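Local coordinates for sister chromatid cohesion protein (Chaetomium thermophilum, PDB 5T8V), which probably loads cohesin onto chromatin, the chain here being the C-terminal HEAT-repeat part of the cohesin loader Scc2, at residues R971-Y976 / V1017-P1022; R975-V980 / R1029-D1034; L1038-Q1041 / N1046-A1049. One frame throughout, in Å; residues are numbered along the deposited sequence.

Contact 1. Residues R971-Y976 / V1017-P1022; sequences RQFDRY and VPFAAP
Phe973, on helix 969-986, and Phe1019, in the connection between helices 1009-1016 and 1026-1042, carry this contact through their rings alone. Entering that connection from helix 1009-1016, Val1017 and Pro1018 form a short 3-10 turn with Phe1019; Val1017 packs on Asn1051 and Ala1055 of helix 1050-1062. Phe1019 then reaches across to helix 969-986. Its CD2 corner is the leading point and lies 3.2 Å from Phe973 CE1, which sits in the plane of the Phe1019 ring, at its edge. The two rings form an offset edge-to-face pair, the edge of Phe1019 turned to the face of Phe973, with planes at 71° and centroids 5.2 Å apart. Phe973 CG lies opposite its own backbone N (chi1 163°), a setting that carries the ring out from the helix toward Phe1019. In this alpha-solenoid of HEAT repeats, the pair ties an inter-helix connection to a neighbouring helix. Phe1019 also meets the ring of Trp1024 and packs on Ile953 and Arg957 of helix 940-960, while Phe973 touches Thr956 and Val1028. Next, Ala1020 closes the turn with a 2.9 Å bond from its N to Val1017 O and rests on Leu1033, and Pro1022 leads on toward Arg1029.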
loop_
_atom_site.group_PDB
_atom_site.type_symbol
_atom_site.label_atom_id
_atom_site.label_comp_id
_atom_site.label_asym_id
_atom_site.label_seq_id
_atom_site.Cartn_x
_atom_site.Cartn_y
_atom_site.Cartn_z
ATOM N N ARG A 971 -14.480 26.510 58.382
ATOM C CA ARG A 971 -15.182 26.427 57.105
ATOM C C ARG A 971 -15.951 27.713 56.824
ATOM O O ARG A 971 -15.961 28.205 55.687
ATOM C CB ARG A 971 -16.111 25.213 57.099
ATOM C CG ARG A 971 -15.375 23.892 57.297
ATOM C CD ARG A 971 -16.285 22.680 57.144
ATOM N NE ARG A 971 -17.260 22.572 58.225
ATOM C CZ ARG A 971 -17.996 21.490 58.465
ATOM N NH1 ARG A 971 -17.869 20.410 57.703
ATOM N NH2 ARG A 971 -18.858 21.484 59.472
ATOM N N GLN A 972 -16.591 28.278 57.851
ATOM C CA GLN A 972 -17.205 29.594 57.709
ATOM C C GLN A 972 -16.206 30.596 57.149
ATOM O O GLN A 972 -16.500 31.318 56.188
ATOM C CB GLN A 972 -17.738 30.077 59.059
ATOM C CG GLN A 972 -18.862 29.239 59.636
ATOM C CD GLN A 972 -19.459 29.861 60.884
ATOM O OE1 GLN A 972 -19.430 31.081 61.056
ATOM N NE2 GLN A 972 -19.995 29.027 61.767
ATOM N N PHE A 973 -15.010 30.653 57.742
ATOM C CA PHE A 973 -13.985 31.557 57.234
ATOM C C PHE A 973 -13.605 31.213 55.801
ATOM O O PHE A 973 -13.373 32.108 54.983
ATOM C CB PHE A 973 -12.741 31.520 58.112
ATOM C CG PHE A 973 -11.536 32.101 57.440
ATOM C CD1 PHE A 973 -11.397 33.470 57.316
ATOM C CD2 PHE A 973 -10.561 31.280 56.900
ATOM C CE1 PHE A 973 -10.305 34.013 56.680
ATOM C CE2 PHE A 973 -9.459 31.819 56.263
ATOM C CZ PHE A 973 -9.330 33.188 56.156
ATOM N N ASP A 974 -13.500 29.921 55.487
ATOM C CA ASP A 974 -13.219 29.528 54.112
ATOM C C ASP A 974 -14.215 30.171 53.160
ATOM O O ASP A 974 -13.835 30.708 52.112
ATOM C CB ASP A 974 -13.256 28.005 53.978
ATOM C CG ASP A 974 -12.919 27.534 52.575
ATOM O OD1 ASP A 974 -13.805 27.598 51.697
ATOM O OD2 ASP A 974 -11.770 27.100 52.350
ATOM N N ARG A 975 -15.501 30.148 53.520
ATOM C CA ARG A 975 -16.506 30.722 52.635
ATOM C C ARG A 975 -16.412 32.243 52.593
ATOM O O ARG A 975 -16.532 32.845 51.521
ATOM C CB ARG A 975 -17.905 30.282 53.068
ATOM C CG ARG A 975 -18.947 30.423 51.973
ATOM C CD ARG A 975 -18.696 29.432 50.842
ATOM N NE ARG A 975 -19.513 29.706 49.670
ATOM C CZ ARG A 975 -19.393 29.058 48.517
ATOM N NH1 ARG A 975 -18.488 28.096 48.379
ATOM N NH2 ARG A 975 -20.177 29.372 47.496
ATOM N N TYR A 976 -16.204 32.884 53.744
ATOM C CA TYR A 976 -16.047 34.335 53.761
ATOM C C TYR A 976 -14.911 34.767 52.841
ATOM O O TYR A 976 -15.104 35.572 51.921
ATOM C CB TYR A 976 -15.789 34.818 55.192
ATOM C CG TYR A 976 -16.972 34.695 56.132
ATOM C CD1 TYR A 976 -18.269 34.929 55.692
ATOM C CD2 TYR A 976 -16.787 34.350 57.466
ATOM C CE1 TYR A 976 -19.346 34.821 56.550
ATOM C CE2 TYR A 976 -17.859 34.241 58.331
ATOM C CZ TYR A 976 -19.136 34.478 57.868
ATOM O OH TYR A 976 -20.206 34.369 58.727
ATOM N N VAL A 1017 -5.105 38.934 54.843
ATOM C CA VAL A 1017 -3.735 38.418 54.801
ATOM C C VAL A 1017 -3.190 38.097 56.193
ATOM O O VAL A 1017 -2.299 37.242 56.297
ATOM C CB VAL A 1017 -2.799 39.389 54.061
ATOM C CG1 VAL A 1017 -2.619 40.691 54.824
ATOM C CG2 VAL A 1017 -1.446 38.732 53.797
ATOM N N PRO A 1018 -3.655 38.723 57.281
ATOM C CA PRO A 1018 -3.133 38.327 58.601
ATOM C C PRO A 1018 -3.286 36.847 58.904
ATOM O O PRO A 1018 -2.592 36.338 59.794
ATOM C CB PRO A 1018 -3.952 39.184 59.574
ATOM C CG PRO A 1018 -4.311 40.374 58.796
ATOM C CD PRO A 1018 -4.564 39.881 57.409
ATOM N N PHE A 1019 -4.166 36.139 58.203
ATOM C CA PHE A 1019 -4.391 34.722 58.451
ATOM C C PHE A 1019 -3.513 33.822 57.592
ATOM O O PHE A 1019 -3.619 32.595 57.699
ATOM C CB PHE A 1019 -5.863 34.377 58.217
ATOM C CG PHE A 1019 -6.818 35.174 59.063
ATOM C CD1 PHE A 1019 -6.396 35.807 60.221
ATOM C CD2 PHE A 1019 -8.141 35.286 58.697
ATOM C CE1 PHE A 1019 -7.284 36.536 60.990
ATOM C CE2 PHE A 1019 -9.031 36.012 59.458
ATOM C CZ PHE A 1019 -8.605 36.637 60.605
ATOM N N ALA A 1020 -2.659 34.394 56.745
ATOM C CA ALA A 1020 -1.701 33.604 55.987
ATOM C C ALA A 1020 -0.470 33.234 56.802
ATOM O O ALA A 1020 0.378 32.486 56.305
ATOM C CB ALA A 1020 -1.267 34.367 54.734
ATOM N N ALA A 1021 -0.355 33.733 58.030
ATOM C CA ALA A 1021 0.817 33.456 58.841
ATOM C C ALA A 1021 0.842 31.985 59.256
ATOM O O ALA A 1021 -0.206 31.344 59.364
ATOM C CB ALA A 1021 0.827 34.343 60.083
ATOM N N PRO A 1022 2.031 31.427 59.502
ATOM C CA PRO A 1022 2.105 30.021 59.932
ATOM C C PRO A 1022 1.461 29.764 61.281
ATOM O O PRO A 1022 1.232 28.598 61.624
ATOM C CB PRO A 1022 3.614 29.742 59.971
ATOM C CG PRO A 1022 4.240 31.079 60.165
ATOM C CD PRO A 1022 3.362 32.055 59.440
#

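Contact 2. Residues R975-V980 / R1029-D1034; sequences RYSLIV and RKPALD
Ser977 faces Pro1031 where helices 969-986 and 1026-1042 come closest in these segments; the CA atoms of Ser977 and Ala1032 are only 6.0 Å apart, an approach consistent with the small side chain there. Ser977 presents its hydroxyl to the other helix, with OG 3.3 Å from Pro1031 CB and its own CB 3.6 Å from Pro1031 O. Although Ser977 OG also lies near that carbonyl, no hydrogen bond joins the two helices here. The hydroxyl is engaged within its own helix instead, bonded to Asp974 O and more weakly to Phe973 O. A chi1 of 72° swings OG in between the backbone N and the carbonyl carbon, from where it can reach back to the preceding turn while its flank lies against the proline. Ala1032 adds little, since its CB points away from helix 969-986. This is helix-against-helix packing of the kind that builds a HEAT-repeat solenoid, here with serine, proline and alanine at the interface. Helix 1026-1042 is kinked at Pro1031, whose N, having no hydrogen to give, makes no bond to the turn before.

Past this narrow point the two helices are less intimately joined. Leu978 and Asp1034, both partly exposed, approach without touching: Leu978 CD1 stops 4.9 Å from Asp1034 OD2. Asp1034 OD2 forms a salt bridge with Arg919. Arg975 sets off with its CB pointing away from helix 1026-1042, and its guanidinium group is hydrogen-bonded to the carbonyls of Val914 and Val917.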
loop_
_atom_site.group_PDB
_atom_site.type_symbol
_atom_site.label_atom_id
_atom_site.label_comp_id
_atom_site.label_asym_id
_atom_site.label_seq_id
_atom_site.Cartn_x
_atom_site.Cartn_y
_atom_site.Cartn_z
ATOM N N ARG A 975 -15.501 30.148 53.520
ATOM C CA ARG A 975 -16.506 30.722 52.635
ATOM C C ARG A 975 -16.412 32.243 52.593
ATOM O O ARG A 975 -16.532 32.845 51.521
ATOM C CB ARG A 975 -17.905 30.282 53.068
ATOM C CG ARG A 975 -18.947 30.423 51.973
ATOM C CD ARG A 975 -18.696 29.432 50.842
ATOM N NE ARG A 975 -19.513 29.706 49.670
ATOM C CZ ARG A 975 -19.393 29.058 48.517
ATOM N NH1 ARG A 975 -18.488 28.096 48.379
ATOM N NH2 ARG A 975 -20.177 29.372 47.496
ATOM N N TYR A 976 -16.204 32.884 53.744
ATOM C CA TYR A 976 -16.047 34.335 53.761
ATOM C C TYR A 976 -14.911 34.767 52.841
ATOM O O TYR A 976 -15.104 35.572 51.921
ATOM C CB TYR A 976 -15.789 34.818 55.192
ATOM C CG TYR A 976 -16.972 34.695 56.132
ATOM C CD1 TYR A 976 -18.269 34.929 55.692
ATOM C CD2 TYR A 976 -16.787 34.350 57.466
ATOM C CE1 TYR A 976 -19.346 34.821 56.550
ATOM C CE2 TYR A 976 -17.859 34.241 58.331
ATOM C CZ TYR A 976 -19.136 34.478 57.868
ATOM O OH TYR A 976 -20.206 34.369 58.727
ATOM N N SER A 977 -13.711 34.233 53.079
ATOM C CA SER A 977 -12.556 34.586 52.263
ATOM C C SER A 977 -12.776 34.237 50.800
ATOM O O SER A 977 -12.286 34.946 49.915
ATOM C CB SER A 977 -11.311 33.874 52.785
ATOM O OG SER A 977 -11.363 32.490 52.490
ATOM N N LEU A 978 -13.489 33.145 50.520
ATOM C CA LEU A 978 -13.767 32.796 49.132
ATOM C C LEU A 978 -14.636 33.860 48.471
ATOM O O LEU A 978 -14.348 34.315 47.357
ATOM C CB LEU A 978 -14.438 31.424 49.061
ATOM C CG LEU A 978 -14.739 30.923 47.647
ATOM C CD1 LEU A 978 -13.457 30.701 46.863
ATOM C CD2 LEU A 978 -15.571 29.651 47.682
ATOM N N ILE A 979 -15.708 34.275 49.152
ATOM C CA ILE A 979 -16.604 35.287 48.598
ATOM C C ILE A 979 -15.853 36.595 48.380
ATOM O O ILE A 979 -15.926 37.203 47.306
ATOM C CB ILE A 979 -17.823 35.483 49.519
ATOM C CG1 ILE A 979 -18.629 34.185 49.611
ATOM C CG2 ILE A 979 -18.711 36.623 49.010
ATOM C CD1 ILE A 979 -19.696 34.193 50.694
ATOM N N VAL A 980 -15.125 37.051 49.401
ATOM C CA VAL A 980 -14.348 38.280 49.261
ATOM C C VAL A 980 -13.381 38.168 48.089
ATOM O O VAL A 980 -13.237 39.101 47.289
ATOM C CB VAL A 980 -13.609 38.596 50.575
ATOM C CG1 VAL A 980 -12.712 39.824 50.411
ATOM C CG2 VAL A 980 -14.604 38.814 51.703
ATOM N N ARG A 1029 -4.945 29.007 56.506
ATOM C CA ARG A 1029 -3.947 29.640 55.653
ATOM C C ARG A 1029 -4.258 29.432 54.179
ATOM O O ARG A 1029 -3.936 30.294 53.352
ATOM C CB ARG A 1029 -2.555 29.095 55.976
ATOM C CG ARG A 1029 -2.027 29.486 57.346
ATOM C CD ARG A 1029 -0.640 28.912 57.577
ATOM N NE ARG A 1029 0.355 29.517 56.695
ATOM C CZ ARG A 1029 1.591 29.055 56.527
ATOM N NH1 ARG A 1029 1.995 27.969 57.176
ATOM N NH2 ARG A 1029 2.425 29.675 55.704
ATOM N N LYS A 1030 -4.880 28.298 53.822
ATOM C CA LYS A 1030 -5.155 28.043 52.407
ATOM C C LYS A 1030 -6.171 29.031 51.852
ATOM O O LYS A 1030 -5.819 29.824 50.961
ATOM C CB LYS A 1030 -5.588 26.588 52.206
ATOM C CG LYS A 1030 -5.996 26.278 50.771
ATOM C CD LYS A 1030 -6.517 24.863 50.609
ATOM C CE LYS A 1030 -7.060 24.637 49.205
ATOM N NZ LYS A 1030 -8.186 25.559 48.878
ATOM N N PRO A 1031 -7.423 29.057 52.318
ATOM C CA PRO A 1031 -8.405 29.968 51.709
ATOM C C PRO A 1031 -8.054 31.436 51.869
ATOM O O PRO A 1031 -8.542 32.262 51.086
ATOM C CB PRO A 1031 -9.709 29.616 52.435
ATOM C CG PRO A 1031 -9.276 29.034 53.730
ATOM C CD PRO A 1031 -8.002 28.307 53.448
ATOM N N ALA A 1032 -7.228 31.790 52.855
ATOM C CA ALA A 1032 -6.763 33.169 52.975
ATOM C C ALA A 1032 -5.847 33.534 51.814
ATOM O O ALA A 1032 -6.065 34.539 51.124
ATOM C CB ALA A 1032 -6.041 33.365 54.309
ATOM N N LEU A 1033 -4.814 32.720 51.581
ATOM C CA LEU A 1033 -3.916 32.964 50.459
ATOM C C LEU A 1033 -4.665 32.893 49.134
ATOM O O LEU A 1033 -4.389 33.669 48.212
ATOM C CB LEU A 1033 -2.761 31.965 50.490
ATOM C CG LEU A 1033 -1.751 32.234 51.609
ATOM C CD1 LEU A 1033 -0.878 31.018 51.839
ATOM C CD2 LEU A 1033 -0.894 33.453 51.288
ATOM N N ASP A 1034 -5.621 31.968 49.021
ATOM C CA ASP A 1034 -6.465 31.915 47.833
ATOM C C ASP A 1034 -7.201 33.234 47.637
ATOM O O ASP A 1034 -7.229 33.792 46.532
ATOM C CB ASP A 1034 -7.456 30.756 47.955
ATOM C CG ASP A 1034 -8.139 30.428 46.642
ATOM O OD1 ASP A 1034 -8.065 31.249 45.704
ATOM O OD2 ASP A 1034 -8.758 29.345 46.549
#

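Contact 3. Residues L1038-Q1041 / N1046-A1049; sequences LVCQ and NYVA
Cys1040 puts its CB over one face of the Tyr1047 ring, almost directly above the middle, 3.5 Å from the centroid and 12° off the ring normal, a CH-pi contact. The sulfur stands higher above the same face in a sulfur-aromatic contact, with Cys1040 SG 4.5 Å from the Tyr1047 centroid. Beyond it, SG lies alongside Asn1046, 3.8 Å from Asn1046 CB. The CE2 side of the Tyr1047 ring lies by the backbone of the helix, 3.3 Å from Cys1040 O. The far end of the tyrosine runs on over the next residue, its OH 3.5 Å from Gln1041 N and 3.9 Å from Gln1041 CB, close approaches without a hydrogen bond.

The backbone turn behind the ring helps to place it. Residues Asn1046 to Ala1049 form a type I beta turn, closed by a 3.2 Å bond from Ala1049 N to Asn1046 O, just after helix 1026-1042 ends. Tyr1047 leaves this turn with CG opposite its carbonyl carbon (chi1 -84°), which lays the ring back across the last part of the helix. Its hydroxyl is held from outside by a hydrogen bond with Ser1074 OG. Replacing Tyr1047 with an alanine would probably open a gap over Cys1040 CB and leave Ser1074 without its hydroxyl partner.

Farther out, this helix-to-helix corner of the HEAT-repeat solenoid is packed from several directions. Phe1078 and Leu1075 of helix 1065-1086 meet the tyrosine, Asn1046 leans on Ser1009 and Lys1010 of helix 1009-1016, and Val1048 packs against Val1117, Ala1120 and Thr1121 of helix 1115-1133.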
loop_
_atom_site.group_PDB
_atom_site.type_symbol
_atom_site.label_atom_id
_atom_site.label_comp_id
_atom_site.label_asym_id
_atom_site.label_seq_id
_atom_site.Cartn_x
_atom_site.Cartn_y
_atom_site.Cartn_z
ATOM N N LEU A 1038 -6.773 35.831 44.501
ATOM C CA LEU A 1038 -7.867 36.237 43.624
ATOM C C LEU A 1038 -8.002 37.753 43.578
ATOM O O LEU A 1038 -8.284 38.328 42.520
ATOM C CB LEU A 1038 -9.175 35.600 44.095
ATOM C CG LEU A 1038 -9.267 34.078 44.001
ATOM C CD1 LEU A 1038 -10.260 33.543 45.020
ATOM C CD2 LEU A 1038 -9.669 33.665 42.598
ATOM N N VAL A 1039 -7.812 38.419 44.717
ATOM C CA VAL A 1039 -7.909 39.875 44.748
ATOM C C VAL A 1039 -6.770 40.500 43.952
ATOM O O VAL A 1039 -6.986 41.379 43.110
ATOM C CB VAL A 1039 -7.922 40.380 46.201
ATOM C CG1 VAL A 1039 -7.876 41.905 46.249
ATOM C CG2 VAL A 1039 -9.155 39.862 46.929
ATOM N N CYS A 1040 -5.540 40.050 44.207
ATOM C CA CYS A 1040 -4.375 40.688 43.601
ATOM C C CYS A 1040 -4.351 40.494 42.091
ATOM O O CYS A 1040 -3.945 41.401 41.354
ATOM C CB CYS A 1040 -3.094 40.140 44.227
ATOM S SG CYS A 1040 -2.855 40.603 45.952
ATOM N N GLN A 1041 -4.776 39.324 41.605
ATOM C CA GLN A 1041 -4.675 39.062 40.173
ATOM C C GLN A 1041 -5.454 40.086 39.357
ATOM O O GLN A 1041 -5.101 40.355 38.204
ATOM C CB GLN A 1041 -5.152 37.643 39.856
ATOM C CG GLN A 1041 -6.656 37.479 39.729
ATOM C CD GLN A 1041 -7.048 36.068 39.357
ATOM O OE1 GLN A 1041 -7.754 35.849 38.374
ATOM N NE2 GLN A 1041 -6.587 35.098 40.140
ATOM N N ASN A 1046 -1.714 45.623 44.546
ATOM C CA ASN A 1046 -1.622 45.048 45.882
ATOM C C ASN A 1046 -0.468 44.062 46.006
ATOM O O ASN A 1046 0.016 43.837 47.119
ATOM C CB ASN A 1046 -2.935 44.356 46.252
ATOM C CG ASN A 1046 -4.024 45.341 46.634
ATOM O OD1 ASN A 1046 -5.064 45.421 45.979
ATOM N ND2 ASN A 1046 -3.790 46.097 47.702
ATOM N N TYR A 1047 -0.018 43.477 44.893
ATOM C CA TYR A 1047 1.091 42.529 44.939
ATOM C C TYR A 1047 2.318 43.126 45.616
ATOM O O TYR A 1047 2.973 42.463 46.430
ATOM C CB TYR A 1047 1.459 42.077 43.524
ATOM C CG TYR A 1047 0.636 40.937 42.965
ATOM C CD1 TYR A 1047 0.664 39.678 43.551
ATOM C CD2 TYR A 1047 -0.142 41.110 41.829
ATOM C CE1 TYR A 1047 -0.076 38.631 43.034
ATOM C CE2 TYR A 1047 -0.884 40.070 41.303
ATOM C CZ TYR A 1047 -0.847 38.833 41.908
ATOM O OH TYR A 1047 -1.586 37.797 41.385
ATOM N N VAL A 1048 2.652 44.376 45.289
ATOM C CA VAL A 1048 3.907 44.983 45.725
ATOM C C VAL A 1048 3.727 45.698 47.058
ATOM O O VAL A 1048 4.466 46.639 47.372
ATOM C CB VAL A 1048 4.455 45.954 44.662
ATOM C CG1 VAL A 1048 4.774 45.210 43.381
ATOM C CG2 VAL A 1048 3.464 47.086 44.395
ATOM N N ALA A 1049 2.754 45.261 47.851
ATOM C CA ALA A 1049 2.554 45.799 49.188
ATOM C C ALA A 1049 3.285 44.935 50.205
ATOM O O ALA A 1049 3.238 43.703 50.141
ATOM C CB ALA A 1049 1.065 45.864 49.528
#

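All three contacts are buried, with Gln1041 at the partly exposed margin of contact 3. Contact 2 alone pairs helix with helix; contacts 1 and 3 set a helix against an inter-helix connection. Contacts 1 and 2 start from the same helix, 969-986, with centres about 6 Å apart, and are joined by a probable hydrogen bond of 3.0 Å between Ala1020 O and Arg1029 NE. Contact 3 shares helix 1026-1042 with contact 2 and touches it where Val1039 CG2 packs against Val980 O. In contact 1 two rings bridge a wide separation; in contact 2 serine, proline and alanine sit between close helices; in contact 3 a ring lies over a cysteine, the backbones also close.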